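Non-reducing end alpha-L-arabinofuranosidase BoGH43B (Bacteroides ovatus, PDB 5JOZ) removes terminal non-reducing alpha-L-arabinofuranose residues from xyloglucan side branches, converting 'S' units to 'X' units during xyloglucan degradation. Local coordinates at residues 100-105 / 120-125; 63-68 / 91-96; 135-140 / 147-152. All blocks are in the same frame, centred on the assembly; numbering follows the deposited sequence.

Contact 1: 100-105 / 120-125; sequences QGVFYV and VGNWYV
Where one blade of the five-bladed beta-propeller hands over to the next, V102 on strand 102-107 is gripped by the connection 120-125. V102 N donates to N122 O (2.8 Å), approaching almost in line with the carbonyl bond. In return V102 O accepts from V120 N at 3.2 Å, the donor tilted 31° out of the carbonyl plane. A water bridges the two segments, donating to Q100 O and V102 O and accepting from G121 N. With CG1 of V102 anti to the backbone N (chi1 173°), this methyl presses tightly on V120 CG2 at 3.4 Å, while V102 CG2 meets Y124 O at 3.0 Å. The other methyl of V120, CG1, reaches the ring edge of Y104, 3.9 Å from CD1; the hydroxyl of that tyrosine is bonded to P154 O. Trimming V120 to an alanine would probably open a gap between V102 CG1 and the Y104 edge. The same connection runs straight into D126, the residue inferred to tune E176, the probable proton donor. The W123 indole lies against G101, whose CA sits 3.7 Å from the centroid of the six-membered ring of W123, 16° off its normal, a CH-pi contact.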
loop_
_atom_site.group_PDB
_atom_site.type_symbol
_atom_site.label_atom_id
_atom_site.label_comp_id
_atom_site.label_asym_id
_atom_site.label_seq_id
_atom_site.Cartn_x
_atom_site.Cartn_y
_atom_site.Cartn_z
ATOM N N GLN A 100 -0.624 -8.534 -19.104
ATOM C CA GLN A 100 0.310 -8.195 -20.177
ATOM C C GLN A 100 1.324 -7.111 -19.737
ATOM O O GLN A 100 1.954 -6.487 -20.574
ATOM C CB GLN A 100 -0.484 -7.734 -21.411
ATOM C CG GLN A 100 -1.607 -8.691 -21.844
ATOM C CD GLN A 100 -2.518 -8.138 -22.942
ATOM O OE1 GLN A 100 -3.740 -8.283 -22.878
ATOM N NE2 GLN A 100 -1.930 -7.500 -23.952
ATOM N N GLY A 101 1.485 -6.892 -18.431
ATOM C CA GLY A 101 2.544 -6.017 -17.902
ATOM C C GLY A 101 2.042 -4.609 -17.644
ATOM O O GLY A 101 1.188 -4.401 -16.783
ATOM N N VAL A 102 2.561 -3.639 -18.397
ATOM C CA VAL A 102 2.225 -2.243 -18.170
ATOM C C VAL A 102 0.845 -1.942 -18.715
ATOM O O VAL A 102 0.530 -2.330 -19.823
ATOM C CB VAL A 102 3.294 -1.312 -18.774
ATOM C CG1 VAL A 102 2.882 0.151 -18.687
ATOM C CG2 VAL A 102 4.622 -1.528 -18.055
ATOM N N PHE A 103 0.035 -1.243 -17.925
ATOM C CA PHE A 103 -1.332 -0.863 -18.308
ATOM C C PHE A 103 -1.641 0.535 -17.792
ATOM O O PHE A 103 -0.989 1.006 -16.874
ATOM C CB PHE A 103 -2.358 -1.828 -17.691
ATOM C CG PHE A 103 -2.445 -1.709 -16.200
ATOM C CD1 PHE A 103 -1.549 -2.388 -15.404
ATOM C CD2 PHE A 103 -3.356 -0.841 -15.601
ATOM C CE1 PHE A 103 -1.561 -2.234 -14.030
ATOM C CE2 PHE A 103 -3.382 -0.688 -14.220
ATOM C CZ PHE A 103 -2.478 -1.391 -13.436
ATOM N N TYR A 104 -2.668 1.167 -18.343
ATOM C CA TYR A 104 -3.310 2.273 -17.658
ATOM C C TYR A 104 -4.820 2.165 -17.684
ATOM O O TYR A 104 -5.382 1.437 -18.492
ATOM C CB TYR A 104 -2.828 3.653 -18.166
ATOM C CG TYR A 104 -3.192 4.050 -19.585
ATOM C CD1 TYR A 104 -2.387 3.680 -20.659
ATOM C CD2 TYR A 104 -4.317 4.845 -19.849
ATOM C CE1 TYR A 104 -2.703 4.055 -21.961
ATOM C CE2 TYR A 104 -4.642 5.225 -21.154
ATOM C CZ TYR A 104 -3.828 4.824 -22.206
ATOM O OH TYR A 104 -4.127 5.185 -23.504
ATOM N N VAL A 105 -5.456 2.903 -16.771
ATOM C CA VAL A 105 -6.909 3.020 -16.669
ATOM C C VAL A 105 -7.265 4.491 -16.517
ATOM O O VAL A 105 -6.449 5.272 -16.038
ATOM C CB VAL A 105 -7.486 2.223 -15.467
ATOM C CG1 VAL A 105 -7.382 0.730 -15.719
ATOM C CG2 VAL A 105 -6.796 2.579 -14.157
ATOM N N VAL A 120 -0.286 -1.469 -22.840
ATOM C CA VAL A 120 0.623 -0.736 -23.725
ATOM C C VAL A 120 1.662 -1.661 -24.398
ATOM O O VAL A 120 2.279 -1.291 -25.407
ATOM C CB VAL A 120 1.306 0.452 -22.985
ATOM C CG1 VAL A 120 0.274 1.302 -22.249
ATOM C CG2 VAL A 120 2.386 -0.019 -22.023
ATOM N N GLY A 121 1.870 -2.842 -23.822
ATOM C CA GLY A 121 2.623 -3.907 -24.461
ATOM C C GLY A 121 4.081 -3.983 -24.099
ATOM O O GLY A 121 4.916 -4.247 -24.961
ATOM N N ASN A 122 4.391 -3.765 -22.826
ATOM C CA ASN A 122 5.736 -4.041 -22.303
ATOM C C ASN A 122 5.680 -4.353 -20.806
ATOM O O ASN A 122 4.630 -4.198 -20.168
ATOM C CB ASN A 122 6.721 -2.894 -22.625
ATOM C CG ASN A 122 6.303 -1.548 -22.042
ATOM O OD1 ASN A 122 6.337 -1.333 -20.829
ATOM N ND2 ASN A 122 5.965 -0.613 -22.917
ATOM N N TRP A 123 6.813 -4.791 -20.263
ATOM C CA TRP A 123 6.910 -5.216 -18.868
ATOM C C TRP A 123 7.827 -4.298 -18.034
ATOM O O TRP A 123 8.404 -4.727 -17.030
ATOM C CB TRP A 123 7.392 -6.668 -18.834
ATOM C CG TRP A 123 6.380 -7.627 -19.388
ATOM C CD1 TRP A 123 6.204 -7.966 -20.697
ATOM C CD2 TRP A 123 5.389 -8.351 -18.649
ATOM N NE1 TRP A 123 5.171 -8.862 -20.822
ATOM C CE2 TRP A 123 4.652 -9.118 -19.580
ATOM C CE3 TRP A 123 5.053 -8.427 -17.292
ATOM C CZ2 TRP A 123 3.597 -9.959 -19.196
ATOM C CZ3 TRP A 123 4.003 -9.261 -16.908
ATOM C CH2 TRP A 123 3.288 -10.015 -17.858
ATOM N N TYR A 124 7.953 -3.027 -18.427
ATOM C CA TYR A 124 8.832 -2.115 -17.695
ATOM C C TYR A 124 8.232 -1.760 -16.330
ATOM O O TYR A 124 7.021 -1.558 -16.196
ATOM C CB TYR A 124 9.134 -0.858 -18.513
ATOM C CG TYR A 124 9.908 -1.128 -19.801
ATOM C CD1 TYR A 124 11.114 -1.837 -19.783
ATOM C CD2 TYR A 124 9.449 -0.658 -21.031
ATOM C CE1 TYR A 124 11.822 -2.086 -20.953
ATOM C CE2 TYR A 124 10.157 -0.901 -22.209
ATOM C CZ TYR A 124 11.341 -1.609 -22.164
ATOM O OH TYR A 124 12.044 -1.844 -23.323
ATOM N N VAL A 125 9.081 -1.740 -15.311
ATOM C CA VAL A 125 8.685 -1.320 -13.971
ATOM C C VAL A 125 8.632 0.205 -13.944
ATOM O O VAL A 125 9.320 0.866 -14.729
ATOM C CB VAL A 125 9.654 -1.894 -12.898
ATOM C CG1 VAL A 125 10.991 -1.146 -12.856
ATOM C CG2 VAL A 125 8.993 -1.920 -11.525
HETATM O O HOH W 1 1.105 -4.228 -21.654
#

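Contact 2: 63-68 / 91-96; sequences NPLMGC and GTNYGG
The carboxamide of N93 reaches across to the backbone of P64, with ND2 donating to P64 O at 2.8 Å. A fully extended first torsion (chi1 179°) carries the N93 amide out from its strand to the loop, and the bond it makes is moderately bent (154° at the hydrogen), the donor tilted from the carbonyl plane. At the other end of this amide, OD1 receives a weak bond from G96 N at 3.5 Å. The proline ring of P64 flanks the amide nitrogen. The N63 amide stands almost perpendicular to that of N93, and its OD1 is instead bonded to Q75 NE2. Strand 86-94 is the second strand of its propeller blade, and 63-68 belongs to the loop that arrives from the preceding blade; this loop also bonds to R327, N328 and N355 of the C-terminal concanavalin A-like region. A type II turn spans L65 to C68, with G67 at its positive-phi position. Against it rests G96, whose CA makes CA-H...O contacts with P64 O and M66 O, both 3.5 Å. C68 places CB 3.8 Å from G95 C, while chi1 of 87° swings SG to the far side of CB from the glycines.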
loop_
_atom_site.group_PDB
_atom_site.type_symbol
_atom_site.label_atom_id
_atom_site.label_comp_id
_atom_site.label_asym_id
_atom_site.label_seq_id
_atom_site.Cartn_x
_atom_site.Cartn_y
_atom_site.Cartn_z
ATOM N N ASN A 63 -7.688 -5.674 -12.387
ATOM C CA ASN A 63 -6.609 -6.180 -11.515
ATOM C C ASN A 63 -6.586 -7.717 -11.541
ATOM O O ASN A 63 -7.021 -8.367 -10.587
ATOM C CB ASN A 63 -6.738 -5.638 -10.064
ATOM C CG ASN A 63 -5.396 -5.602 -9.290
ATOM O OD1 ASN A 63 -4.336 -5.976 -9.800
ATOM N ND2 ASN A 63 -5.452 -5.144 -8.043
ATOM N N PRO A 64 -6.086 -8.304 -12.645
ATOM C CA PRO A 64 -5.869 -9.762 -12.682
ATOM C C PRO A 64 -4.706 -10.170 -11.778
ATOM O O PRO A 64 -3.565 -9.785 -12.042
ATOM C CB PRO A 64 -5.543 -10.043 -14.160
ATOM C CG PRO A 64 -5.071 -8.744 -14.716
ATOM C CD PRO A 64 -5.765 -7.661 -13.936
ATOM N N LEU A 65 -5.000 -10.921 -10.718
ATOM C CA LEU A 65 -4.008 -11.225 -9.679
ATOM C C LEU A 65 -3.735 -12.696 -9.397
ATOM O O LEU A 65 -2.776 -13.003 -8.679
ATOM C CB LEU A 65 -4.409 -10.534 -8.373
ATOM C CG LEU A 65 -4.215 -9.012 -8.336
ATOM C CD1 LEU A 65 -4.841 -8.442 -7.080
ATOM C CD2 LEU A 65 -2.740 -8.646 -8.398
ATOM N N MET A 66 -4.540 -13.605 -9.954
ATOM C CA MET A 66 -4.450 -15.025 -9.581
ATOM C C MET A 66 -3.098 -15.613 -9.990
ATOM O O MET A 66 -2.570 -15.311 -11.074
ATOM C CB MET A 66 -5.602 -15.836 -10.195
ATOM C CG MET A 66 -6.998 -15.460 -9.689
ATOM S SD MET A 66 -7.281 -15.570 -7.891
ATOM C CE MET A 66 -8.953 -16.222 -7.872
ATOM N N GLY A 67 -2.521 -16.412 -9.098
ATOM C CA GLY A 67 -1.202 -16.998 -9.319
ATOM C C GLY A 67 -0.026 -16.113 -8.930
ATOM O O GLY A 67 1.093 -16.606 -8.852
ATOM N N CYS A 68 -0.256 -14.823 -8.660
ATOM C CA CYS A 68 0.848 -13.902 -8.338
ATOM C C CYS A 68 1.440 -14.223 -6.961
ATOM O O CYS A 68 0.731 -14.666 -6.048
ATOM C CB CYS A 68 0.403 -12.424 -8.419
ATOM S SG CYS A 68 -0.340 -11.730 -6.916
ATOM N N GLY A 91 0.455 1.763 -14.399
ATOM C CA GLY A 91 1.291 0.952 -13.516
ATOM C C GLY A 91 1.720 -0.322 -14.190
ATOM O O GLY A 91 1.526 -0.486 -15.402
ATOM N N THR A 92 2.309 -1.225 -13.420
ATOM C CA THR A 92 2.682 -2.554 -13.918
ATOM C C THR A 92 2.121 -3.666 -13.019
ATOM O O THR A 92 2.203 -3.578 -11.800
ATOM C CB THR A 92 4.206 -2.706 -13.970
ATOM O OG1 THR A 92 4.802 -1.456 -14.317
ATOM C CG2 THR A 92 4.612 -3.761 -14.992
ATOM N N ASN A 93 1.569 -4.706 -13.637
ATOM C CA ASN A 93 1.103 -5.922 -12.951
ATOM C C ASN A 93 2.074 -7.067 -13.286
ATOM O O ASN A 93 2.220 -7.431 -14.452
ATOM C CB ASN A 93 -0.325 -6.229 -13.424
ATOM C CG ASN A 93 -0.922 -7.484 -12.793
ATOM O OD1 ASN A 93 -0.295 -8.549 -12.731
ATOM N ND2 ASN A 93 -2.170 -7.368 -12.355
ATOM N N TYR A 94 2.743 -7.617 -12.277
ATOM C CA TYR A 94 3.634 -8.774 -12.460
ATOM C C TYR A 94 3.047 -10.012 -11.810
ATOM O O TYR A 94 2.829 -10.025 -10.597
ATOM C CB TYR A 94 5.016 -8.528 -11.842
ATOM C CG TYR A 94 5.863 -7.478 -12.538
ATOM C CD1 TYR A 94 6.618 -7.791 -13.670
ATOM C CD2 TYR A 94 5.931 -6.175 -12.043
ATOM C CE1 TYR A 94 7.399 -6.828 -14.297
ATOM C CE2 TYR A 94 6.712 -5.209 -12.662
ATOM C CZ TYR A 94 7.443 -5.536 -13.788
ATOM O OH TYR A 94 8.212 -4.562 -14.392
ATOM N N GLY A 95 2.798 -11.045 -12.615
ATOM C CA GLY A 95 2.545 -12.395 -12.109
ATOM C C GLY A 95 1.108 -12.876 -12.107
ATOM O O GLY A 95 0.864 -14.070 -11.944
ATOM N N GLY A 96 0.151 -11.962 -12.269
ATOM C CA GLY A 96 -1.258 -12.333 -12.346
ATOM C C GLY A 96 -1.626 -12.953 -13.688
ATOM O O GLY A 96 -1.191 -12.477 -14.749
#

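Contact 3: 135-140 / 147-152; sequences KMYFLS and FLLGVM
F138 and G150 pair at the middle of a beta hairpin whose antiparallel strands, 135-141 and 146-152, are the two inner strands of a four-stranded propeller blade. Two residue pairs are bonded reciprocally. F138 N donates to G150 O and G150 N to F138 O, each at 2.9 Å, the first from above the carbonyl plane and the second within it. In the next hydrogen-bonded pair, L148 N gives S140 O a short, straight bond of 2.7 Å, answered by S140 N to L148 O. Between these pairs, the non-hydrogen-bonded residues bring L139 CA within 3.2 Å of L148 O as a CA-H...O contact.

At the margin, K135 NZ forms a salt bridge with E161 on the neighbouring strand 159-168.

Apolar packing divides between the two faces of the sheet. On one, the Y137 ring lies alongside V151, with CE1 4.0 Å from V151 CG2, and both methyls of L149 touch the same ring at CD1. L139 and L149 continue this face onto F180 of the following blade.

The opposite face holds the sulfur contacts. M136 CE touches M152 SD at 3.6 Å. M152 also makes an oblique Met-aromatic contact with F138: bent at chi3 (-105°), its chain turns the terminal methyl toward the F138 ring, bringing M152 CE 3.4 Å from F138 CD2.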
loop_
_atom_site.group_PDB
_atom_site.type_symbol
_atom_site.label_atom_id
_atom_site.label_comp_id
_atom_site.label_asym_id
_atom_site.label_seq_id
_atom_site.Cartn_x
_atom_site.Cartn_y
_atom_site.Cartn_z
ATOM N N LYS A 135 0.947 16.481 -25.814
ATOM C CA LYS A 135 1.447 15.117 -26.005
ATOM C C LYS A 135 1.445 14.384 -24.677
ATOM O O LYS A 135 1.634 14.992 -23.615
ATOM C CB LYS A 135 2.878 15.119 -26.529
ATOM C CG LYS A 135 3.070 15.860 -27.837
ATOM C CD LYS A 135 4.493 15.704 -28.347
ATOM C CE LYS A 135 4.680 16.383 -29.693
ATOM N NZ LYS A 135 5.803 15.750 -30.432
ATOM N N MET A 136 1.257 13.072 -24.751
ATOM C CA MET A 136 1.288 12.198 -23.589
ATOM C C MET A 136 2.600 11.418 -23.611
ATOM O O MET A 136 2.722 10.418 -24.333
ATOM C CB MET A 136 0.085 11.259 -23.621
ATOM C CG MET A 136 0.027 10.223 -22.514
ATOM S SD MET A 136 -1.504 9.290 -22.677
ATOM C CE MET A 136 -1.146 7.810 -21.739
ATOM N N TYR A 137 3.572 11.885 -22.815
ATOM C CA TYR A 137 4.888 11.245 -22.716
ATOM C C TYR A 137 4.840 10.010 -21.820
ATOM O O TYR A 137 4.131 9.998 -20.823
ATOM C CB TYR A 137 5.951 12.223 -22.192
ATOM C CG TYR A 137 6.379 13.236 -23.212
ATOM C CD1 TYR A 137 7.449 12.978 -24.062
ATOM C CD2 TYR A 137 5.722 14.460 -23.330
ATOM C CE1 TYR A 137 7.838 13.904 -25.016
ATOM C CE2 TYR A 137 6.118 15.399 -24.276
ATOM C CZ TYR A 137 7.170 15.106 -25.116
ATOM O OH TYR A 137 7.575 16.016 -26.052
ATOM N N PHE A 138 5.603 8.988 -22.196
ATOM C CA PHE A 138 5.751 7.744 -21.434
ATOM C C PHE A 138 7.232 7.655 -21.144
ATOM O O PHE A 138 8.029 7.644 -22.073
ATOM C CB PHE A 138 5.283 6.527 -22.255
ATOM C CG PHE A 138 5.532 5.178 -21.596
ATOM C CD1 PHE A 138 6.795 4.567 -21.646
ATOM C CD2 PHE A 138 4.490 4.488 -20.972
ATOM C CE1 PHE A 138 7.020 3.325 -21.059
ATOM C CE2 PHE A 138 4.709 3.239 -20.379
ATOM C CZ PHE A 138 5.976 2.655 -20.422
ATOM N N LEU A 139 7.586 7.612 -19.860
ATOM C CA LEU A 139 8.951 7.455 -19.422
ATOM C C LEU A 139 9.007 6.192 -18.555
ATOM O O LEU A 139 8.149 5.992 -17.689
ATOM C CB LEU A 139 9.373 8.708 -18.661
ATOM C CG LEU A 139 10.768 8.770 -18.032
ATOM C CD1 LEU A 139 11.863 8.772 -19.083
ATOM C CD2 LEU A 139 10.885 10.002 -17.150
ATOM N N SER A 140 9.983 5.328 -18.812
ATOM C CA SER A 140 10.231 4.179 -17.963
ATOM C C SER A 140 11.710 3.832 -17.957
ATOM O O SER A 140 12.419 4.193 -18.897
ATOM C CB SER A 140 9.443 2.976 -18.461
ATOM O OG SER A 140 10.081 2.386 -19.585
ATOM N N PHE A 147 16.922 5.163 -19.093
ATOM C CA PHE A 147 15.528 5.646 -19.115
ATOM C C PHE A 147 15.045 5.832 -20.551
ATOM O O PHE A 147 15.771 6.390 -21.368
ATOM C CB PHE A 147 15.380 6.962 -18.358
ATOM C CG PHE A 147 15.722 6.862 -16.906
ATOM C CD1 PHE A 147 15.062 5.949 -16.086
ATOM C CD2 PHE A 147 16.695 7.680 -16.348
ATOM C CE1 PHE A 147 15.378 5.837 -14.738
ATOM C CE2 PHE A 147 17.016 7.580 -14.996
ATOM C CZ PHE A 147 16.356 6.656 -14.192
ATOM N N LEU A 148 13.823 5.376 -20.835
ATOM C CA LEU A 148 13.258 5.370 -22.190
ATOM C C LEU A 148 12.098 6.327 -22.263
ATOM O O LEU A 148 11.196 6.261 -21.437
ATOM C CB LEU A 148 12.756 3.977 -22.554
ATOM C CG LEU A 148 13.767 2.845 -22.425
ATOM C CD1 LEU A 148 13.095 1.515 -22.736
ATOM C CD2 LEU A 148 14.981 3.071 -23.312
ATOM N N LEU A 149 12.118 7.217 -23.245
ATOM C CA LEU A 149 11.024 8.151 -23.471
ATOM C C LEU A 149 10.317 7.804 -24.784
ATOM O O LEU A 149 10.956 7.363 -25.739
ATOM C CB LEU A 149 11.552 9.581 -23.530
ATOM C CG LEU A 149 10.501 10.692 -23.454
ATOM C CD1 LEU A 149 9.801 10.739 -22.092
ATOM C CD2 LEU A 149 11.164 12.028 -23.759
ATOM N N GLY A 150 9.003 8.021 -24.811
ATOM C CA GLY A 150 8.158 7.813 -25.991
ATOM C C GLY A 150 6.917 8.697 -25.900
ATOM O O GLY A 150 6.703 9.378 -24.889
ATOM N N VAL A 151 6.115 8.710 -26.961
ATOM C CA VAL A 151 4.869 9.479 -26.996
ATOM C C VAL A 151 3.759 8.506 -27.327
ATOM O O VAL A 151 3.965 7.544 -28.063
ATOM C CB VAL A 151 4.923 10.646 -28.006
ATOM C CG1 VAL A 151 3.666 11.514 -27.921
ATOM C CG2 VAL A 151 6.160 11.497 -27.740
ATOM N N MET A 152 2.589 8.769 -26.767
ATOM C CA MET A 152 1.518 7.802 -26.681
ATOM C C MET A 152 0.204 8.495 -27.035
ATOM O O MET A 152 -0.001 9.664 -26.696
ATOM C CB MET A 152 1.495 7.253 -25.247
ATOM C CG MET A 152 0.823 5.906 -25.042
ATOM S SD MET A 152 0.997 5.341 -23.331
ATOM C CE MET A 152 2.252 4.077 -23.501
#

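Overall arrangement
Contacts 1 and 2 each tie a loop to an inner strand of the same propeller blade, since strands 86-94 and 102-107 are neighbours in its sheet, whereas contact 3 lies within the next blade. Both of the former are partly buried, contact 1 held through backbone bonds and a bridging water, contact 2 through a side-chain amide and close glycine packing; contact 3 is buried, strand to strand, and built of regular pairing with hydrophobic side chains. Contact 1 stands between the others. Toward contact 2 the link is polar, W123 O with Y94 OH and Y124 O with T92 OG1. Toward contact 3 it is mainly apolar: V120 packs on M152 and V102 on F138. Contacts 2 and 3 do not touch.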